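Possible protein of nuclear scaffold (Encephalitozoon cuniculi, PDB 3KAE) is probably the Cdc27 subunit of the anaphase-promoting complex, here its N-terminal tetratricopeptide-repeat domain, which forms a homodimer. Local coordinates at residues L85-L89 / F116-L120; R130-I134 / N152-K158; F141-F145 / E177-V181; I211-R216 / C230-V234. One frame throughout, in Å; residues are numbered along the deposited sequence.

Overall arrangement
The four contacts follow the helices of a tetratricopeptide-repeat domain from its middle toward its C-terminal end. Contact 1 joins helices 78-89 and 113-126, and the next helix, 130-143, supplies one side of both contact 2 and contact 3. The centres of those two lie about 14 Å apart, and L153 CD1 meets F141 CB at 4.1 Å where they touch. Contact 4, between helices 206-220 and 224-237, is centred about 33 Å from contact 1, on the opposite side of the chain's centre. It touches contact 2 through L155 and R216 and contact 3 through Y180 and N213. Contact 3 also meets the second subunit of the dimer and holds a glycerol, probably from the crystallisation liquor.

Contact 1. Residues L85-L89 / F116-L120; sequences LESIL and FESLL
F116 and L85 meet where helices 78-89 and 113-126, neighbours in the tetratricopeptide-repeat stack, run nearly antiparallel at 148°. The first shell is mostly apolar. CD2 of L85 approaches CD1 of the F116 ring at 4.1 Å, while its other methyl, CD1, reaches in against the second helix and lies 3.8 Å from L120 CD1. One turn further on, L89 also uses both its branches: CD2 sits 3.8 Å from F116 CD2, and CD1 meets L120 CD2 tip to tip. I88 covers one face of the phenyl ring with CG2, offset toward the rim. Leucine suits positions 85 and 89 because its branched end lets one side chain touch two residues of the other helix.

Further out, helix 62-74 packs on L85, I88 and L119, and V108 from a loop touches F116. E117 points its CB away from helix 78-89, but its chain bends back at chi2 (-69°), so the carboxylate returns to the border of the leucine cluster. There OE1 is hydrogen-bonded to H136 of helix 130-143, which gives the buried acid a polar partner, and OE2 lies 3.5 Å from L89 CD1.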
loop_
_atom_site.group_PDB
_atom_site.type_symbol
_atom_site.label_atom_id
_atom_site.label_comp_id
_atom_site.label_asym_id
_atom_site.label_seq_id
_atom_site.Cartn_x
_atom_site.Cartn_y
_atom_site.Cartn_z
ATOM N N LEU C 85 15.947 11.782 4.800
ATOM C CA LEU C 85 16.698 10.939 3.883
ATOM C C LEU C 85 18.189 11.145 4.043
ATOM O O LEU C 85 18.963 10.191 3.996
ATOM C CB LEU C 85 16.327 11.260 2.433
ATOM C CG LEU C 85 15.077 10.653 1.837
ATOM C CD1 LEU C 85 14.970 11.119 0.406
ATOM C CD2 LEU C 85 15.147 9.139 1.917
ATOM N N GLU C 86 18.589 12.404 4.188
ATOM C CA GLU C 86 19.998 12.745 4.317
ATOM C C GLU C 86 20.614 12.054 5.527
ATOM O O GLU C 86 21.784 11.684 5.508
ATOM C CB GLU C 86 20.170 14.256 4.439
ATOM C CG GLU C 86 19.809 15.029 3.174
ATOM C CD GLU C 86 19.859 16.531 3.389
ATOM O OE1 GLU C 86 19.687 16.985 4.546
ATOM O OE2 GLU C 86 20.071 17.257 2.402
ATOM N N SER C 87 19.817 11.887 6.577
ATOM C CA SER C 87 20.269 11.166 7.765
ATOM C C SER C 87 20.829 9.807 7.368
ATOM O O SER C 87 21.853 9.375 7.883
ATOM C CB SER C 87 19.124 10.980 8.763
ATOM O OG SER C 87 18.710 12.216 9.318
ATOM N N ILE C 88 20.151 9.137 6.445
ATOM C CA ILE C 88 20.585 7.829 5.969
ATOM C C ILE C 88 21.869 7.944 5.156
ATOM O O ILE C 88 22.887 7.338 5.493
ATOM C CB ILE C 88 19.518 7.173 5.077
ATOM C CG1 ILE C 88 18.142 7.228 5.755
ATOM C CG2 ILE C 88 19.925 5.741 4.736
ATOM C CD1 ILE C 88 17.024 6.577 4.961
ATOM N N LEU C 89 21.803 8.724 4.080
ATOM C CA LEU C 89 22.930 8.898 3.180
ATOM C C LEU C 89 24.164 9.442 3.893
ATOM O O LEU C 89 25.292 9.108 3.533
ATOM C CB LEU C 89 22.535 9.806 2.026
ATOM C CG LEU C 89 21.633 9.106 1.012
ATOM C CD1 LEU C 89 21.413 9.980 -0.217
ATOM C CD2 LEU C 89 22.228 7.755 0.618
ATOM N N PHE C 116 16.996 6.263 -2.560
ATOM C CA PHE C 116 17.175 7.506 -1.798
ATOM C C PHE C 116 17.457 8.711 -2.708
ATOM O O PHE C 116 16.868 9.776 -2.537
ATOM C CB PHE C 116 18.306 7.368 -0.762
ATOM C CG PHE C 116 18.255 6.093 0.034
ATOM C CD1 PHE C 116 17.087 5.701 0.675
ATOM C CD2 PHE C 116 19.379 5.291 0.159
ATOM C CE1 PHE C 116 17.043 4.535 1.413
ATOM C CE2 PHE C 116 19.335 4.120 0.904
ATOM C CZ PHE C 116 18.169 3.741 1.526
ATOM N N GLU C 117 18.366 8.537 -3.663
ATOM C CA GLU C 117 18.700 9.601 -4.621
ATOM C C GLU C 117 17.502 9.962 -5.489
ATOM O O GLU C 117 17.293 11.126 -5.820
ATOM C CB GLU C 117 19.877 9.182 -5.506
ATOM C CG GLU C 117 21.178 8.971 -4.741
ATOM C CD GLU C 117 21.750 10.261 -4.197
ATOM O OE1 GLU C 117 21.225 11.337 -4.552
ATOM O OE2 GLU C 117 22.730 10.200 -3.424
ATOM N N SER C 118 16.711 8.950 -5.838
ATOM C CA SER C 118 15.504 9.159 -6.623
ATOM C C SER C 118 14.495 10.004 -5.858
ATOM O O SER C 118 13.974 10.993 -6.378
ATOM C CB SER C 118 14.883 7.814 -7.011
ATOM O OG SER C 118 13.611 8.003 -7.599
ATOM N N LEU C 119 14.235 9.606 -4.615
ATOM C CA LEU C 119 13.298 10.306 -3.751
ATOM C C LEU C 119 13.827 11.704 -3.465
ATOM O O LEU C 119 13.086 12.676 -3.454
ATOM C CB LEU C 119 13.117 9.507 -2.454
ATOM C CG LEU C 119 11.831 9.566 -1.617
ATOM C CD1 LEU C 119 12.005 10.438 -0.403
ATOM C CD2 LEU C 119 10.595 9.986 -2.439
ATOM N N LEU C 120 15.126 11.782 -3.235
ATOM C CA LEU C 120 15.810 13.049 -3.062
ATOM C C LEU C 120 15.641 13.943 -4.309
ATOM O O LEU C 120 15.513 15.163 -4.201
ATOM C CB LEU C 120 17.274 12.746 -2.813
ATOM C CG LEU C 120 18.010 13.349 -1.630
ATOM C CD1 LEU C 120 17.176 14.031 -0.567
ATOM C CD2 LEU C 120 19.128 12.466 -1.090
#

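Contact 2. Residues R130-I134 / N152-K158; sequences REEGI and NLLLENK
R130 and E156 meet between helix 130-143 and the C-terminal end of helix 147-155, two successive helices of the tetratricopeptide-repeat fold. The closer-packed side is apolar. I134 CG2 rests 4.0 Å from CD2 of L153, whose buried side chain also packs on Y137, V138 and F141. Isoleucine and leucine suit this place, since each presents a methyl to the seam. I134 CD1 lies further out, beside the aliphatic parts of E156 and K158.

The solvent side is held by charge. The chain of R130 leaves the helix with CG anti to the backbone N (chi1 -171°) and bends at chi2, which carries the guanidinium across to E156. The carboxylate oxygen OE2 sits over one face of that group, 3.0 Å from NH1, with the two planes 75° apart; because OE2 lies well off the guanidinium plane, charge holds the pair rather than a directed hydrogen bond. K158 extends the network with a long ion pair to E156 OE1. Beyond E156, N157 takes a positive phi (56°), consistent with a Schellman motif, although the bond from K158 N is less certain. N152 ND2 bonds the S148 carbonyl, and OD1 of N152 lies 3.1 Å from R130 NH1.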
loop_
_atom_site.group_PDB
_atom_site.type_symbol
_atom_site.label_atom_id
_atom_site.label_comp_id
_atom_site.label_asym_id
_atom_site.label_seq_id
_atom_site.Cartn_x
_atom_site.Cartn_y
_atom_site.Cartn_z
ATOM N N ARG C 130 15.351 22.355 -8.947
ATOM C CA ARG C 130 15.356 21.452 -10.091
ATOM C C ARG C 130 16.754 20.927 -10.432
ATOM O O ARG C 130 16.932 19.716 -10.590
ATOM C CB ARG C 130 14.699 22.125 -11.304
ATOM C CG ARG C 130 14.458 21.204 -12.488
ATOM C CD ARG C 130 14.063 19.821 -12.025
ATOM N NE ARG C 130 13.751 18.917 -13.127
ATOM C CZ ARG C 130 12.533 18.453 -13.389
ATOM N NH1 ARG C 130 12.337 17.622 -14.403
ATOM N NH2 ARG C 130 11.511 18.814 -12.630
ATOM N N GLU C 131 17.732 21.827 -10.524
ATOM C CA GLU C 131 19.094 21.455 -10.919
ATOM C C GLU C 131 19.710 20.442 -9.958
ATOM O O GLU C 131 20.280 19.436 -10.398
ATOM C CB GLU C 131 20.002 22.692 -11.061
ATOM N N GLU C 132 19.598 20.706 -8.656
ATOM C CA GLU C 132 20.054 19.752 -7.638
ATOM C C GLU C 132 19.301 18.419 -7.749
ATOM O O GLU C 132 19.888 17.337 -7.615
ATOM C CB GLU C 132 19.891 20.320 -6.231
ATOM C CG GLU C 132 20.381 19.366 -5.135
ATOM C CD GLU C 132 20.004 19.804 -3.725
ATOM O OE1 GLU C 132 19.517 20.940 -3.547
ATOM O OE2 GLU C 132 20.204 19.006 -2.787
ATOM N N GLY C 133 17.997 18.507 -7.999
ATOM C CA GLY C 133 17.176 17.328 -8.229
ATOM C C GLY C 133 17.689 16.469 -9.368
ATOM O O GLY C 133 17.835 15.250 -9.225
ATOM N N ILE C 134 17.963 17.112 -10.502
ATOM C CA ILE C 134 18.527 16.433 -11.660
ATOM C C ILE C 134 19.790 15.682 -11.265
ATOM O O ILE C 134 20.008 14.548 -11.703
ATOM C CB ILE C 134 18.833 17.441 -12.799
ATOM C CG1 ILE C 134 17.539 17.814 -13.519
ATOM C CG2 ILE C 134 19.841 16.865 -13.779
ATOM C CD1 ILE C 134 17.529 19.208 -14.064
ATOM N N ASN C 152 12.357 11.907 -15.766
ATOM C CA ASN C 152 12.752 13.292 -15.551
ATOM C C ASN C 152 14.006 13.662 -16.326
ATOM O O ASN C 152 14.151 14.802 -16.774
ATOM C CB ASN C 152 12.972 13.590 -14.058
ATOM C CG ASN C 152 11.684 13.864 -13.335
ATOM O OD1 ASN C 152 11.170 14.978 -13.371
ATOM N ND2 ASN C 152 11.134 12.837 -12.696
ATOM N N LEU C 153 14.918 12.703 -16.443
ATOM C CA LEU C 153 16.133 12.912 -17.202
ATOM C C LEU C 153 15.833 12.928 -18.702
ATOM O O LEU C 153 16.374 13.759 -19.447
ATOM C CB LEU C 153 17.184 11.865 -16.839
ATOM C CG LEU C 153 17.784 12.090 -15.448
ATOM C CD1 LEU C 153 18.843 11.036 -15.131
ATOM C CD2 LEU C 153 18.367 13.495 -15.334
ATOM N N LEU C 154 14.952 12.037 -19.146
ATOM C CA LEU C 154 14.514 12.081 -20.529
ATOM C C LEU C 154 13.835 13.416 -20.826
ATOM O O LEU C 154 14.145 14.100 -21.807
ATOM C CB LEU C 154 13.587 10.922 -20.853
ATOM C CG LEU C 154 14.235 9.537 -20.885
ATOM C CD1 LEU C 154 13.198 8.481 -21.233
ATOM C CD2 LEU C 154 15.402 9.479 -21.856
ATOM N N LEU C 155 12.903 13.785 -19.967
ATOM C CA LEU C 155 12.190 15.046 -20.098
ATOM C C LEU C 155 13.141 16.234 -20.245
ATOM O O LEU C 155 12.882 17.149 -21.028
ATOM C CB LEU C 155 11.280 15.248 -18.883
ATOM C CG LEU C 155 10.550 16.582 -18.790
ATOM C CD1 LEU C 155 9.558 16.688 -19.915
ATOM C CD2 LEU C 155 9.853 16.731 -17.439
ATOM N N GLU C 156 14.244 16.213 -19.498
ATOM C CA GLU C 156 15.203 17.317 -19.511
ATOM C C GLU C 156 16.300 17.116 -20.554
ATOM O O GLU C 156 17.199 17.941 -20.676
ATOM C CB GLU C 156 15.844 17.487 -18.128
ATOM C CG GLU C 156 14.870 17.865 -17.010
ATOM C CD GLU C 156 14.290 19.251 -17.188
ATOM O OE1 GLU C 156 14.826 20.023 -18.017
ATOM O OE2 GLU C 156 13.298 19.568 -16.497
ATOM N N ASN C 157 16.220 16.012 -21.292
ATOM C CA ASN C 157 17.263 15.608 -22.222
ATOM C C ASN C 157 18.614 15.489 -21.523
ATOM O O ASN C 157 19.657 15.468 -22.173
ATOM C CB ASN C 157 17.340 16.593 -23.394
ATOM C CG ASN C 157 18.166 16.060 -24.558
ATOM O OD1 ASN C 157 18.108 14.866 -24.885
ATOM N ND2 ASN C 157 18.935 16.949 -25.198
ATOM N N LYS C 158 18.593 15.412 -20.194
ATOM C CA LYS C 158 19.829 15.350 -19.411
ATOM C C LYS C 158 20.217 13.933 -18.970
ATOM O O LYS C 158 20.935 13.745 -17.986
ATOM C CB LYS C 158 19.780 16.307 -18.205
ATOM C CG LYS C 158 20.744 17.491 -18.291
ATOM C CD LYS C 158 20.112 18.695 -18.961
ATOM C CE LYS C 158 19.049 19.321 -18.077
ATOM N NZ LYS C 158 18.342 20.452 -18.737
#

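Contact 3. Residues F141-F145 / E177-V181; sequences FGKSF and EEEYV. With GOL (glycerol), chain H.
F145 swings its ring toward E177 with CG anti to the backbone N (chi1 174°), while the E177 chain starts between its own N and carbonyl carbon (chi1 73°) and then bends, laying its methylene carbons over the ring. This pair joins the chain leaving helix 130-143 to helix 176-190 of the tetratricopeptide-repeat solenoid. E177 CG stands over the face of F145, 3.7 Å from the centroid, in a CH-pi contact offset toward the rim. The carboxylate and ring planes are 86° apart. V181 CG2 comes to the ring's edge, 4.0 Å from F145 CE2, and V181 CG1 lies 4.3 Å from F141 CZ. Phenylalanine suits position 145 because a flat ring can take alkyl carbons on a face and at an edge.

V150 of helix 147-155 packs on F141, F145 and V181. Across the dimer interface, F23 of the second subunit meets the F145 ring, and K8 of that subunit is hydrogen-bonded to the F145 carbonyl oxygen. A glycerol lies between F141 and E178. Its exact position and the very short bond from its O2 to the F141 carbonyl are doubtful; its O1 donates to E178 OE2 at 3.1 Å.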
loop_
_atom_site.group_PDB
_atom_site.type_symbol
_atom_site.label_atom_id
_atom_site.label_comp_id
_atom_site.label_asym_id
_atom_site.label_seq_id
_atom_site.Cartn_x
_atom_site.Cartn_y
_atom_site.Cartn_z
ATOM N N PHE C 141 20.297 7.164 -11.432
ATOM C CA PHE C 141 20.270 6.414 -12.685
ATOM C C PHE C 141 21.592 5.695 -12.912
ATOM O O PHE C 141 21.618 4.625 -13.514
ATOM C CB PHE C 141 19.914 7.308 -13.875
ATOM C CG PHE C 141 19.919 6.583 -15.186
ATOM C CD1 PHE C 141 18.909 5.686 -15.499
ATOM C CD2 PHE C 141 20.941 6.780 -16.101
ATOM C CE1 PHE C 141 18.912 5.006 -16.707
ATOM C CE2 PHE C 141 20.951 6.100 -17.305
ATOM C CZ PHE C 141 19.933 5.211 -17.606
ATOM N N GLY C 142 22.676 6.283 -12.409
ATOM C CA GLY C 142 23.992 5.675 -12.479
ATOM C C GLY C 142 24.069 4.311 -11.817
ATOM O O GLY C 142 24.889 3.476 -12.188
ATOM N N LYS C 143 23.218 4.066 -10.831
ATOM C CA LYS C 143 23.247 2.779 -10.162
ATOM C C LYS C 143 22.228 1.810 -10.742
ATOM O O LYS C 143 22.499 0.619 -10.865
ATOM C CB LYS C 143 23.042 2.926 -8.648
ATOM C CG LYS C 143 23.037 1.584 -7.909
ATOM C CD LYS C 143 23.633 1.700 -6.519
ATOM C CE LYS C 143 23.343 0.437 -5.711
ATOM N NZ LYS C 143 24.170 0.384 -4.476
ATOM N N SER C 144 21.058 2.317 -11.113
ATOM C CA SER C 144 19.966 1.427 -11.449
ATOM C C SER C 144 18.799 2.162 -12.081
ATOM O O SER C 144 18.550 3.331 -11.768
ATOM C CB SER C 144 19.503 0.697 -10.176
ATOM O OG SER C 144 18.305 -0.016 -10.398
ATOM N N PHE C 145 18.086 1.468 -12.968
ATOM C CA PHE C 145 16.878 2.019 -13.571
ATOM C C PHE C 145 15.784 2.204 -12.517
ATOM O O PHE C 145 15.387 1.253 -11.865
ATOM C CB PHE C 145 16.352 1.103 -14.693
ATOM C CG PHE C 145 15.015 1.535 -15.259
ATOM C CD1 PHE C 145 13.841 1.321 -14.552
ATOM C CD2 PHE C 145 14.931 2.150 -16.503
ATOM C CE1 PHE C 145 12.612 1.727 -15.058
ATOM C CE2 PHE C 145 13.698 2.541 -17.016
ATOM C CZ PHE C 145 12.537 2.331 -16.278
ATOM N N GLU C 177 14.130 -2.408 -20.240
ATOM C CA GLU C 177 13.957 -1.030 -19.813
ATOM C C GLU C 177 15.123 -0.157 -20.278
ATOM O O GLU C 177 14.936 1.017 -20.580
ATOM C CB GLU C 177 13.755 -0.936 -18.292
ATOM C CG GLU C 177 14.999 -1.174 -17.441
ATOM C CD GLU C 177 15.288 -2.645 -17.200
ATOM O OE1 GLU C 177 14.870 -3.495 -18.014
ATOM O OE2 GLU C 177 15.947 -2.951 -16.190
ATOM N N GLU C 178 16.321 -0.730 -20.344
ATOM C CA GLU C 178 17.490 0.034 -20.776
ATOM C C GLU C 178 17.407 0.286 -22.277
ATOM O O GLU C 178 17.869 1.308 -22.776
ATOM C CB GLU C 178 18.790 -0.677 -20.386
ATOM C CG GLU C 178 18.852 -1.133 -18.917
ATOM C CD GLU C 178 18.852 0.020 -17.914
ATOM O OE1 GLU C 178 19.022 1.184 -18.340
ATOM O OE2 GLU C 178 18.681 -0.240 -16.693
ATOM N N GLU C 179 16.783 -0.646 -22.985
ATOM C CA GLU C 179 16.467 -0.463 -24.398
ATOM C C GLU C 179 15.407 0.624 -24.577
ATOM O O GLU C 179 15.421 1.369 -25.550
ATOM C CB GLU C 179 15.979 -1.781 -24.994
ATOM C CG GLU C 179 15.339 -1.642 -26.357
ATOM C CD GLU C 179 14.985 -2.981 -26.960
ATOM O OE1 GLU C 179 15.278 -4.010 -26.309
ATOM O OE2 GLU C 179 14.416 -2.998 -28.075
ATOM N N TYR C 180 14.483 0.715 -23.625
ATOM C CA TYR C 180 13.440 1.731 -23.689
ATOM C C TYR C 180 14.051 3.117 -23.563
ATOM O O TYR C 180 13.625 4.073 -24.222
ATOM C CB TYR C 180 12.400 1.513 -22.598
ATOM C CG TYR C 180 11.612 2.751 -22.237
ATOM C CD1 TYR C 180 12.045 3.598 -21.231
ATOM C CD2 TYR C 180 10.430 3.071 -22.896
ATOM C CE1 TYR C 180 11.322 4.734 -20.883
ATOM C CE2 TYR C 180 9.705 4.212 -22.564
ATOM C CZ TYR C 180 10.162 5.033 -21.555
ATOM O OH TYR C 180 9.452 6.149 -21.217
ATOM N N VAL C 181 15.055 3.212 -22.705
ATOM C CA VAL C 181 15.765 4.455 -22.513
ATOM C C VAL C 181 16.584 4.819 -23.760
ATOM O O VAL C 181 16.585 5.964 -24.186
ATOM C CB VAL C 181 16.704 4.374 -21.305
ATOM C CG1 VAL C 181 17.353 5.719 -21.050
ATOM C CG2 VAL C 181 15.947 3.900 -20.061
HETATM C C1 GOL H . 22.117 0.165 -15.058
HETATM O O1 GOL H . 21.327 -0.972 -15.304
HETATM C C2 GOL H . 21.200 1.342 -14.765
HETATM O O2 GOL H . 21.986 2.345 -14.179
HETATM C C3 GOL H . 20.660 1.911 -16.068
HETATM O O3 GOL H . 19.375 2.448 -15.849
#

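Contact 4. Residues I211-R216 / C230-V234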
loop_
_atom_site.group_PDB
_atom_site.type_symbol
_atom_site.label_atom_id
_atom_site.label_comp_id
_atom_site.label_asym_id
_atom_site.label_seq_id
_atom_site.Cartn_x
_atom_site.Cartn_y
_atom_site.Cartn_z
ATOM N N ILE C 211 5.134 6.331 -26.646
ATOM C CA ILE C 211 4.274 7.179 -27.450
ATOM C C ILE C 211 3.836 8.449 -26.711
ATOM O O ILE C 211 3.708 9.513 -27.326
ATOM C CB ILE C 211 3.038 6.414 -27.951
ATOM C CG1 ILE C 211 3.455 5.105 -28.632
ATOM C CG2 ILE C 211 2.209 7.282 -28.889
ATOM C CD1 ILE C 211 4.569 5.257 -29.590
ATOM N N SER C 212 3.585 8.337 -25.406
ATOM C CA SER C 212 3.225 9.512 -24.607
ATOM C C SER C 212 4.386 10.519 -24.624
ATOM O O SER C 212 4.204 11.717 -24.858
ATOM C CB SER C 212 2.866 9.123 -23.159
ATOM O OG SER C 212 1.652 8.393 -23.127
ATOM N N ASN C 213 5.590 10.034 -24.376
ATOM C CA ASN C 213 6.719 10.913 -24.386
ATOM C C ASN C 213 6.896 11.483 -25.814
ATOM O O ASN C 213 7.194 12.668 -25.989
ATOM C CB ASN C 213 7.958 10.187 -23.884
ATOM C CG ASN C 213 7.950 10.004 -22.368
ATOM O OD1 ASN C 213 7.270 10.734 -21.651
ATOM N ND2 ASN C 213 8.711 9.035 -21.880
ATOM N N ALA C 214 6.671 10.644 -26.827
ATOM C CA ALA C 214 6.746 11.083 -28.226
ATOM C C ALA C 214 5.845 12.288 -28.458
ATOM O O ALA C 214 6.285 13.303 -28.999
ATOM C CB ALA C 214 6.372 9.935 -29.205
ATOM N N ALA C 215 4.586 12.167 -28.044
ATOM C CA ALA C 215 3.599 13.222 -28.225
ATOM C C ALA C 215 4.078 14.536 -27.610
ATOM O O ALA C 215 3.820 15.615 -28.138
ATOM C CB ALA C 215 2.273 12.797 -27.630
ATOM N N ARG C 216 4.800 14.427 -26.502
ATOM C CA ARG C 216 5.266 15.582 -25.754
ATOM C C ARG C 216 6.391 16.253 -26.521
ATOM O O ARG C 216 6.427 17.474 -26.670
ATOM C CB ARG C 216 5.759 15.137 -24.369
ATOM C CG ARG C 216 6.344 16.238 -23.511
ATOM C CD ARG C 216 7.023 15.627 -22.308
ATOM N NE ARG C 216 8.162 14.807 -22.706
ATOM C CZ ARG C 216 8.655 13.809 -21.980
ATOM N NH1 ARG C 216 8.095 13.497 -20.815
ATOM N NH2 ARG C 216 9.704 13.122 -22.419
ATOM N N CYS C 230 -0.273 11.042 -31.722
ATOM C CA CYS C 230 0.286 10.234 -30.636
ATOM C C CYS C 230 -0.596 10.191 -29.386
ATOM O O CYS C 230 -0.876 9.118 -28.859
ATOM C CB CYS C 230 1.687 10.726 -30.281
ATOM S SG CYS C 230 2.978 10.226 -31.462
ATOM N N PHE C 231 -1.022 11.357 -28.908
ATOM C CA PHE C 231 -1.881 11.439 -27.731
ATOM C C PHE C 231 -3.193 10.708 -27.989
ATOM O O PHE C 231 -3.636 9.909 -27.175
ATOM C CB PHE C 231 -2.177 12.896 -27.372
ATOM C CG PHE C 231 -1.005 13.639 -26.785
ATOM C CD1 PHE C 231 -0.444 13.241 -25.574
ATOM C CD2 PHE C 231 -0.490 14.766 -27.425
ATOM C CE1 PHE C 231 0.624 13.937 -25.019
ATOM C CE2 PHE C 231 0.576 15.467 -26.885
ATOM C CZ PHE C 231 1.133 15.054 -25.677
ATOM N N GLU C 232 -3.808 10.990 -29.131
ATOM C CA GLU C 232 -5.068 10.353 -29.498
ATOM C C GLU C 232 -4.960 8.828 -29.487
ATOM O O GLU C 232 -5.856 8.148 -28.993
ATOM C CB GLU C 232 -5.545 10.856 -30.869
ATOM N N LEU C 233 -3.863 8.292 -30.022
ATOM C CA LEU C 233 -3.640 6.846 -30.007
ATOM C C LEU C 233 -3.767 6.275 -28.597
ATOM O O LEU C 233 -4.582 5.381 -28.352
ATOM C CB LEU C 233 -2.268 6.487 -30.590
ATOM C CG LEU C 233 -1.729 5.123 -30.134
ATOM C CD1 LEU C 233 -2.605 3.999 -30.648
ATOM C CD2 LEU C 233 -0.299 4.911 -30.572
ATOM N N VAL C 234 -2.961 6.798 -27.673
ATOM C CA VAL C 234 -2.995 6.349 -26.279
ATOM C C VAL C 234 -4.355 6.600 -25.616
ATOM O O VAL C 234 -4.848 5.757 -24.876
ATOM C CB VAL C 234 -1.861 7.002 -25.451
ATOM C CG1 VAL C 234 -1.843 6.450 -24.010
ATOM C CG2 VAL C 234 -0.506 6.802 -26.164
#
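A215 and C230 bring helices 206-220 and 224-237 close together in the last modelled helix pair of this tetratricopeptide-repeat domain. Their axes are 8.6 Å apart at closest approach and run nearly antiparallel at 152°, and small residues allow this: A215 CB meets C230 CB at 3.4 Å. Alanine suits its place because a single methyl lets the backbones come this near.

Aliphatic packing continues along the seam. With CG2 of I211 anti to its backbone N, that methyl enters among three residues of the other helix, 3.8 Å from C230 CB, 3.8 Å from L233 CD2 and 3.9 Å from V234 CG2. C230 also turns its sulfur toward A214, with SG 4.1 Å from A214 CB. V196 and Y199 of helix 193-200 close over I211 from outside the pair.

The aromatic part is a CH-pi contact of the A215 methyl with one face of the F231 ring, modelled tighter than is realistic.

The polar groups bond within their own helix or to S227 rather than across the two segments: S212 OG to the S208 carbonyl, and S227 OG to the A215 carbonyl. Cohesion between the two segments therefore rests on shape and dispersion, with alanine and cysteine setting the close spacing.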